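Local coordinates for protein methylenetetrahydrofolate--tRNA-(uracil-5-)-methyltransferase trmFO (Thermus thermophilus, PDB 3G5S) that binds FAD and probably uses methylenetetrahydrofolate as carbon donor to form 5-methyluridine at position 54 of tRNAs, at residues A[17-22]-A[349-354]; A[76-81]-A[102-107]. All coordinates share one frame; numbering follows the deposited sequence.

How the contacts relate
The two contacts lie side by side in the FAD-binding, Rossmann-type part of the chain, their centres about 13 Å apart. Helix 11-22, which follows the first strand and the glycine-rich FAD turn, joins them: its end packs on helix 343-361 in contact 1, and Trp18, on the same helix, touches both Leu77 and Arg107 of contact 2. Along the chain the order is 17-22, 76-81, 102-107, 349-354, so contact 2 forms wholly between the two halves of contact 1. Contact 1 thus brings a late helix back to the first one, while contact 2 pairs two helices close in sequence, and together they pack other helices on helix 11-22, close to the FAD site.

Contact 1. Residues A[17-22]-A[349-354]; sequences AWTLLR and TGFLAG
The hydroxyl of Thr19 is held by a hydrogen bond to the carbonyl of Glu15, one turn back in its own helix, and its OG1 rests 3.5 Å from Phe351 CA. With chi1 at -51°, OG1 lies beside the backbone N, where it can reach that carbonyl, and CG2 is anti to the backbone N; both branches meet the second helix, OG1 at Phe351 CA and CD1, CG2 at Phe351 O and Gly354 C. Thr19 CG2 sits 3.7 Å from Phe351 O. Gly354 suits its place because a side chain there would point toward helix 11-22 and would probably crowd Thr19 CB; its absence lets the helix axes come within 7.8 Å, crossing at -39°. Leu20 turns its branched end inward, CG lying 3.6 Å from Gly354 O. At the other border Arg22 NH2, hydrogen-bonded to Ala74 O, meets Phe351 CE1 at 3.8 Å, the guanidinium tilted 28° from the ring. Replacing Thr19 by an alanine would probably open a gap between the Phe351 ring and Gly354, and would leave the Glu15 carbonyl without its side-chain donor. No hydrogen bond links the two segments: the polar groups of Thr19 and Arg22 are engaged with other backbone carbonyls, so the helices are held together by close van der Waals fit.

Contact 2. Residues A[76-81]-A[102-107]; sequences SLVMEA and GYITER
The Tyr103 ring carries Glu80 OE1 at its hydroxyl edge, near the ring plane, and has Arg107 CG on one face, toward the rim. Tyr103 OH donates a hydrogen bond of 2.9 Å to Glu80 OE1, arriving on the anti side of the carboxylate and 27° out of its plane; carboxylate and ring are turned 61° apart. Arg107 curls back, bent at chi2 and chi3, until the edge of its guanidinium faces Tyr103 CZ. From there its NH1 gives a weak hydrogen bond to Tyr103 OH and makes a long salt bridge to Glu80 OE1, 3.6 Å away. The phenol is thus both donor and acceptor, linking acid and base at the more open border of the contact, and the positive charge probably steadies the carboxylate.

Beneath this polar cluster the contact is apolar. Leu77, its CG anti to the backbone N (chi1 179°), spreads its two methyls over different partners: CD1 lies 3.7 Å from Tyr103 CE2, while CD2 meets Ile104 CG2 at 3.9 Å. Ala81 is small enough for its CB to come within 3.5 Å of Ile104 CG1 and 3.7 Å of Tyr103 CD2. Val78 adds its CG2 against Ile104 CD1. Ser76, at the N-cap of helix 77-84, accepts from the amide of Met79 (a selenomethionine) through OG at 3.0 Å. Glu15 of helix 11-22 takes up Ser76 OG and the amides of Leu77 and Val78, fixing the start of that helix, while Val78 also touches Leu11 of the predicted FAD-binding turn. Helices 77-84 and 97-109 so form a steeply inclined pair, running in broadly opposed directions, against the first helix of a Rossmann-type FAD-binding fold.

Contact 1. Residues A[17-22]-A[349-354]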
loop_
_atom_site.group_PDB
_atom_site.type_symbol
_atom_site.label_atom_id
_atom_site.label_comp_id
_atom_site.label_asym_id
_atom_site.label_seq_id
_atom_site.Cartn_x
_atom_site.Cartn_y
_atom_site.Cartn_z
ATOM N N ALA A 17 11.386 -9.017 -12.371
ATOM C CA ALA A 17 12.276 -9.856 -13.164
ATOM C C ALA A 17 11.554 -10.413 -14.384
ATOM O O ALA A 17 12.084 -10.383 -15.490
ATOM C CB ALA A 17 12.849 -10.983 -12.315
ATOM N N TRP A 18 10.342 -10.919 -14.191
ATOM C CA TRP A 18 9.616 -11.504 -15.308
ATOM C C TRP A 18 9.354 -10.468 -16.398
ATOM O O TRP A 18 9.420 -10.772 -17.593
ATOM C CB TRP A 18 8.301 -12.097 -14.811
ATOM C CG TRP A 18 7.608 -12.952 -15.815
ATOM C CD1 TRP A 18 6.382 -12.735 -16.372
ATOM C CD2 TRP A 18 8.087 -14.187 -16.362
ATOM N NE1 TRP A 18 6.073 -13.754 -17.244
ATOM C CE2 TRP A 18 7.103 -14.658 -17.255
ATOM C CE3 TRP A 18 9.260 -14.933 -16.193
ATOM C CZ2 TRP A 18 7.257 -15.844 -17.971
ATOM C CZ3 TRP A 18 9.408 -16.111 -16.901
ATOM C CH2 TRP A 18 8.413 -16.555 -17.781
ATOM N N THR A 19 9.041 -9.245 -15.989
ATOM C CA THR A 19 8.749 -8.192 -16.949
ATOM C C THR A 19 9.980 -7.872 -17.800
ATOM O O THR A 19 9.903 -7.762 -19.027
ATOM C CB THR A 19 8.247 -6.924 -16.232
ATOM O OG1 THR A 19 7.188 -7.264 -15.328
ATOM C CG2 THR A 19 7.730 -5.909 -17.233
ATOM N N LEU A 20 11.120 -7.730 -17.135
ATOM C CA LEU A 20 12.376 -7.516 -17.827
ATOM C C LEU A 20 12.660 -8.651 -18.814
ATOM O O LEU A 20 12.986 -8.412 -19.981
ATOM C CB LEU A 20 13.493 -7.394 -16.798
ATOM C CG LEU A 20 13.568 -6.038 -16.093
ATOM C CD1 LEU A 20 14.017 -6.181 -14.645
ATOM C CD2 LEU A 20 14.497 -5.110 -16.847
ATOM N N LEU A 21 12.529 -9.886 -18.345
ATOM C CA LEU A 21 12.824 -11.049 -19.171
ATOM C C LEU A 21 11.918 -11.111 -20.400
ATOM O O LEU A 21 12.375 -11.423 -21.502
ATOM C CB LEU A 21 12.718 -12.332 -18.346
ATOM C CG LEU A 21 13.713 -12.443 -17.186
ATOM C CD1 LEU A 21 13.336 -13.583 -16.251
ATOM C CD2 LEU A 21 15.139 -12.614 -17.705
ATOM N N ARG A 22 10.633 -10.810 -20.205
ATOM C CA ARG A 22 9.650 -10.819 -21.293
ATOM C C ARG A 22 10.014 -9.829 -22.386
ATOM O O ARG A 22 9.698 -10.043 -23.559
ATOM C CB ARG A 22 8.238 -10.477 -20.777
ATOM C CG ARG A 22 7.649 -11.478 -19.804
ATOM C CD ARG A 22 6.149 -11.336 -19.700
ATOM N NE ARG A 22 5.662 -10.331 -18.754
ATOM C CZ ARG A 22 4.571 -9.594 -18.973
ATOM N NH1 ARG A 22 3.925 -9.713 -20.118
ATOM N NH2 ARG A 22 4.148 -8.717 -18.078
ATOM N N THR A 349 3.352 -3.315 -8.616
ATOM C CA THR A 349 4.424 -2.337 -8.659
ATOM C C THR A 349 5.715 -2.957 -9.207
ATOM O O THR A 349 6.480 -2.275 -9.877
ATOM C CB THR A 349 4.644 -1.634 -7.302
ATOM O OG1 THR A 349 4.926 -2.597 -6.283
ATOM C CG2 THR A 349 3.417 -0.782 -6.919
ATOM N N GLY A 350 5.949 -4.239 -8.935
ATOM C CA GLY A 350 7.068 -4.938 -9.559
ATOM C C GLY A 350 6.976 -4.932 -11.078
ATOM O O GLY A 350 7.962 -4.676 -11.775
ATOM N N PHE A 351 5.781 -5.203 -11.595
ATOM C CA PHE A 351 5.558 -5.115 -13.029
ATOM C C PHE A 351 5.966 -3.741 -13.570
ATOM O O PHE A 351 6.690 -3.646 -14.562
ATOM C CB PHE A 351 4.086 -5.408 -13.356
ATOM C CG PHE A 351 3.661 -4.912 -14.710
ATOM C CD1 PHE A 351 4.051 -5.574 -15.866
ATOM C CD2 PHE A 351 2.893 -3.773 -14.827
ATOM C CE1 PHE A 351 3.687 -5.107 -17.118
ATOM C CE2 PHE A 351 2.515 -3.300 -16.082
ATOM C CZ PHE A 351 2.913 -3.972 -17.224
ATOM N N LEU A 352 5.501 -2.673 -12.934
ATOM C CA LEU A 352 5.768 -1.337 -13.456
ATOM C C LEU A 352 7.248 -0.968 -13.357
ATOM O O LEU A 352 7.826 -0.407 -14.289
ATOM C CB LEU A 352 4.891 -0.282 -12.786
ATOM C CG LEU A 352 5.059 1.133 -13.350
ATOM C CD1 LEU A 352 4.737 1.220 -14.837
ATOM C CD2 LEU A 352 4.230 2.125 -12.572
ATOM N N ALA A 353 7.864 -1.288 -12.225
ATOM C CA ALA A 353 9.285 -1.005 -12.049
ATOM C C ALA A 353 10.115 -1.780 -13.062
ATOM O O ALA A 353 11.044 -1.234 -13.655
ATOM C CB ALA A 353 9.723 -1.324 -10.630
ATOM N N GLY A 354 9.783 -3.050 -13.264
ATOM C CA GLY A 354 10.472 -3.860 -14.251
ATOM C C GLY A 354 10.283 -3.329 -15.662
ATOM O O GLY A 354 11.215 -3.320 -16.464
#

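Contact 2. Residues A[76-81]-A[102-107]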
loop_
_atom_site.group_PDB
_atom_site.type_symbol
_atom_site.label_atom_id
_atom_site.label_comp_id
_atom_site.label_asym_id
_atom_site.label_seq_id
_atom_site.Cartn_x
_atom_site.Cartn_y
_atom_site.Cartn_z
ATOM N N SER A 76 0.938 -10.785 -16.112
ATOM C CA SER A 76 1.618 -11.011 -14.838
ATOM C C SER A 76 1.896 -12.486 -14.542
ATOM O O SER A 76 0.992 -13.331 -14.616
ATOM C CB SER A 76 0.746 -10.415 -13.720
ATOM O OG SER A 76 1.046 -10.944 -12.441
ATOM N N LEU A 77 3.139 -12.785 -14.172
ATOM C CA LEU A 77 3.504 -14.124 -13.738
ATOM C C LEU A 77 2.797 -14.498 -12.440
ATOM O O LEU A 77 2.366 -15.639 -12.252
ATOM C CB LEU A 77 5.017 -14.215 -13.554
ATOM C CG LEU A 77 5.582 -15.552 -13.081
ATOM C CD1 LEU A 77 5.268 -16.654 -14.076
ATOM C CD2 LEU A 77 7.085 -15.427 -12.871
ATOM N N VAL A 78 2.704 -13.544 -11.525
ATOM C CA VAL A 78 1.996 -13.773 -10.274
ATOM C C VAL A 78 0.536 -14.159 -10.534
ATOM O O VAL A 78 0.026 -15.093 -9.918
ATOM C CB VAL A 78 2.129 -12.558 -9.329
ATOM C CG1 VAL A 78 1.083 -12.587 -8.222
ATOM C CG2 VAL A 78 3.541 -12.527 -8.738
HETATM N N MSE A 79 -0.126 -13.480 -11.467
HETATM C CA MSE A 79 -1.507 -13.854 -11.774
HETATM C C MSE A 79 -1.605 -15.216 -12.468
HETATM O O MSE A 79 -2.538 -15.965 -12.204
HETATM C CB MSE A 79 -2.218 -12.771 -12.582
HETATM C CG MSE A 79 -2.491 -11.500 -11.798
HETATM SE SE MSE A 79 -3.495 -11.782 -10.156
HETATM C CE MSE A 79 -5.088 -12.567 -10.951
ATOM N N GLU A 80 -0.652 -15.546 -13.339
ATOM C CA GLU A 80 -0.625 -16.875 -13.946
ATOM C C GLU A 80 -0.532 -17.935 -12.859
ATOM O O GLU A 80 -1.271 -18.922 -12.854
ATOM C CB GLU A 80 0.576 -17.025 -14.877
ATOM C CG GLU A 80 0.504 -16.235 -16.157
ATOM C CD GLU A 80 1.647 -16.560 -17.112
ATOM O OE1 GLU A 80 2.453 -17.469 -16.815
ATOM O OE2 GLU A 80 1.742 -15.890 -18.154
ATOM N N ALA A 81 0.409 -17.729 -11.944
ATOM C CA ALA A 81 0.623 -18.667 -10.860
ATOM C C ALA A 81 -0.624 -18.794 -10.005
ATOM O O ALA A 81 -0.986 -19.891 -9.590
ATOM C CB ALA A 81 1.801 -18.216 -10.007
ATOM N N GLY A 102 6.110 -22.375 -6.334
ATOM C CA GLY A 102 6.808 -23.354 -7.147
ATOM C C GLY A 102 6.781 -23.000 -8.621
ATOM O O GLY A 102 7.801 -23.066 -9.307
ATOM N N TYR A 103 5.604 -22.626 -9.113
ATOM C CA TYR A 103 5.445 -22.246 -10.514
ATOM C C TYR A 103 6.283 -21.016 -10.848
ATOM O O TYR A 103 6.978 -20.981 -11.863
ATOM C CB TYR A 103 3.965 -21.995 -10.829
ATOM C CG TYR A 103 3.676 -21.545 -12.246
ATOM C CD1 TYR A 103 3.474 -22.468 -13.262
ATOM C CD2 TYR A 103 3.587 -20.197 -12.563
ATOM C CE1 TYR A 103 3.202 -22.056 -14.556
ATOM C CE2 TYR A 103 3.312 -19.778 -13.853
ATOM C CZ TYR A 103 3.125 -20.709 -14.844
ATOM O OH TYR A 103 2.851 -20.295 -16.130
ATOM N N ILE A 104 6.211 -20.003 -9.993
ATOM C CA ILE A 104 6.967 -18.777 -10.206
ATOM C C ILE A 104 8.471 -19.059 -10.229
ATOM O O ILE A 104 9.200 -18.566 -11.094
ATOM C CB ILE A 104 6.610 -17.736 -9.129
ATOM C CG1 ILE A 104 5.155 -17.284 -9.320
ATOM C CG2 ILE A 104 7.555 -16.553 -9.183
ATOM C CD1 ILE A 104 4.605 -16.474 -8.180
ATOM N N THR A 105 8.925 -19.864 -9.279
ATOM C CA THR A 105 10.337 -20.192 -9.169
ATOM C C THR A 105 10.818 -20.957 -10.402
ATOM O O THR A 105 11.889 -20.683 -10.934
ATOM C CB THR A 105 10.616 -21.003 -7.898
ATOM O OG1 THR A 105 10.239 -20.232 -6.749
ATOM C CG2 THR A 105 12.091 -21.354 -7.807
ATOM N N GLU A 106 10.015 -21.914 -10.858
ATOM C CA GLU A 106 10.358 -22.685 -12.049
ATOM C C GLU A 106 10.421 -21.821 -13.311
ATOM O O GLU A 106 11.366 -21.931 -14.096
ATOM C CB GLU A 106 9.376 -23.841 -12.252
ATOM C CG GLU A 106 9.412 -24.892 -11.153
ATOM C CD GLU A 106 8.505 -26.075 -11.449
ATOM O OE1 GLU A 106 8.488 -26.539 -12.610
ATOM O OE2 GLU A 106 7.812 -26.544 -10.520
ATOM N N ARG A 107 9.423 -20.962 -13.511
ATOM C CA ARG A 107 9.381 -20.145 -14.723
ATOM C C ARG A 107 10.565 -19.185 -14.776
ATOM O O ARG A 107 11.182 -19.009 -15.819
ATOM C CB ARG A 107 8.062 -19.368 -14.847
ATOM C CG ARG A 107 6.811 -20.211 -15.111
ATOM C CD ARG A 107 6.928 -21.104 -16.335
ATOM N NE ARG A 107 7.275 -20.396 -17.567
ATOM C CZ ARG A 107 6.419 -19.699 -18.310
ATOM N NH1 ARG A 107 5.153 -19.579 -17.939
ATOM N NH2 ARG A 107 6.830 -19.110 -19.426
#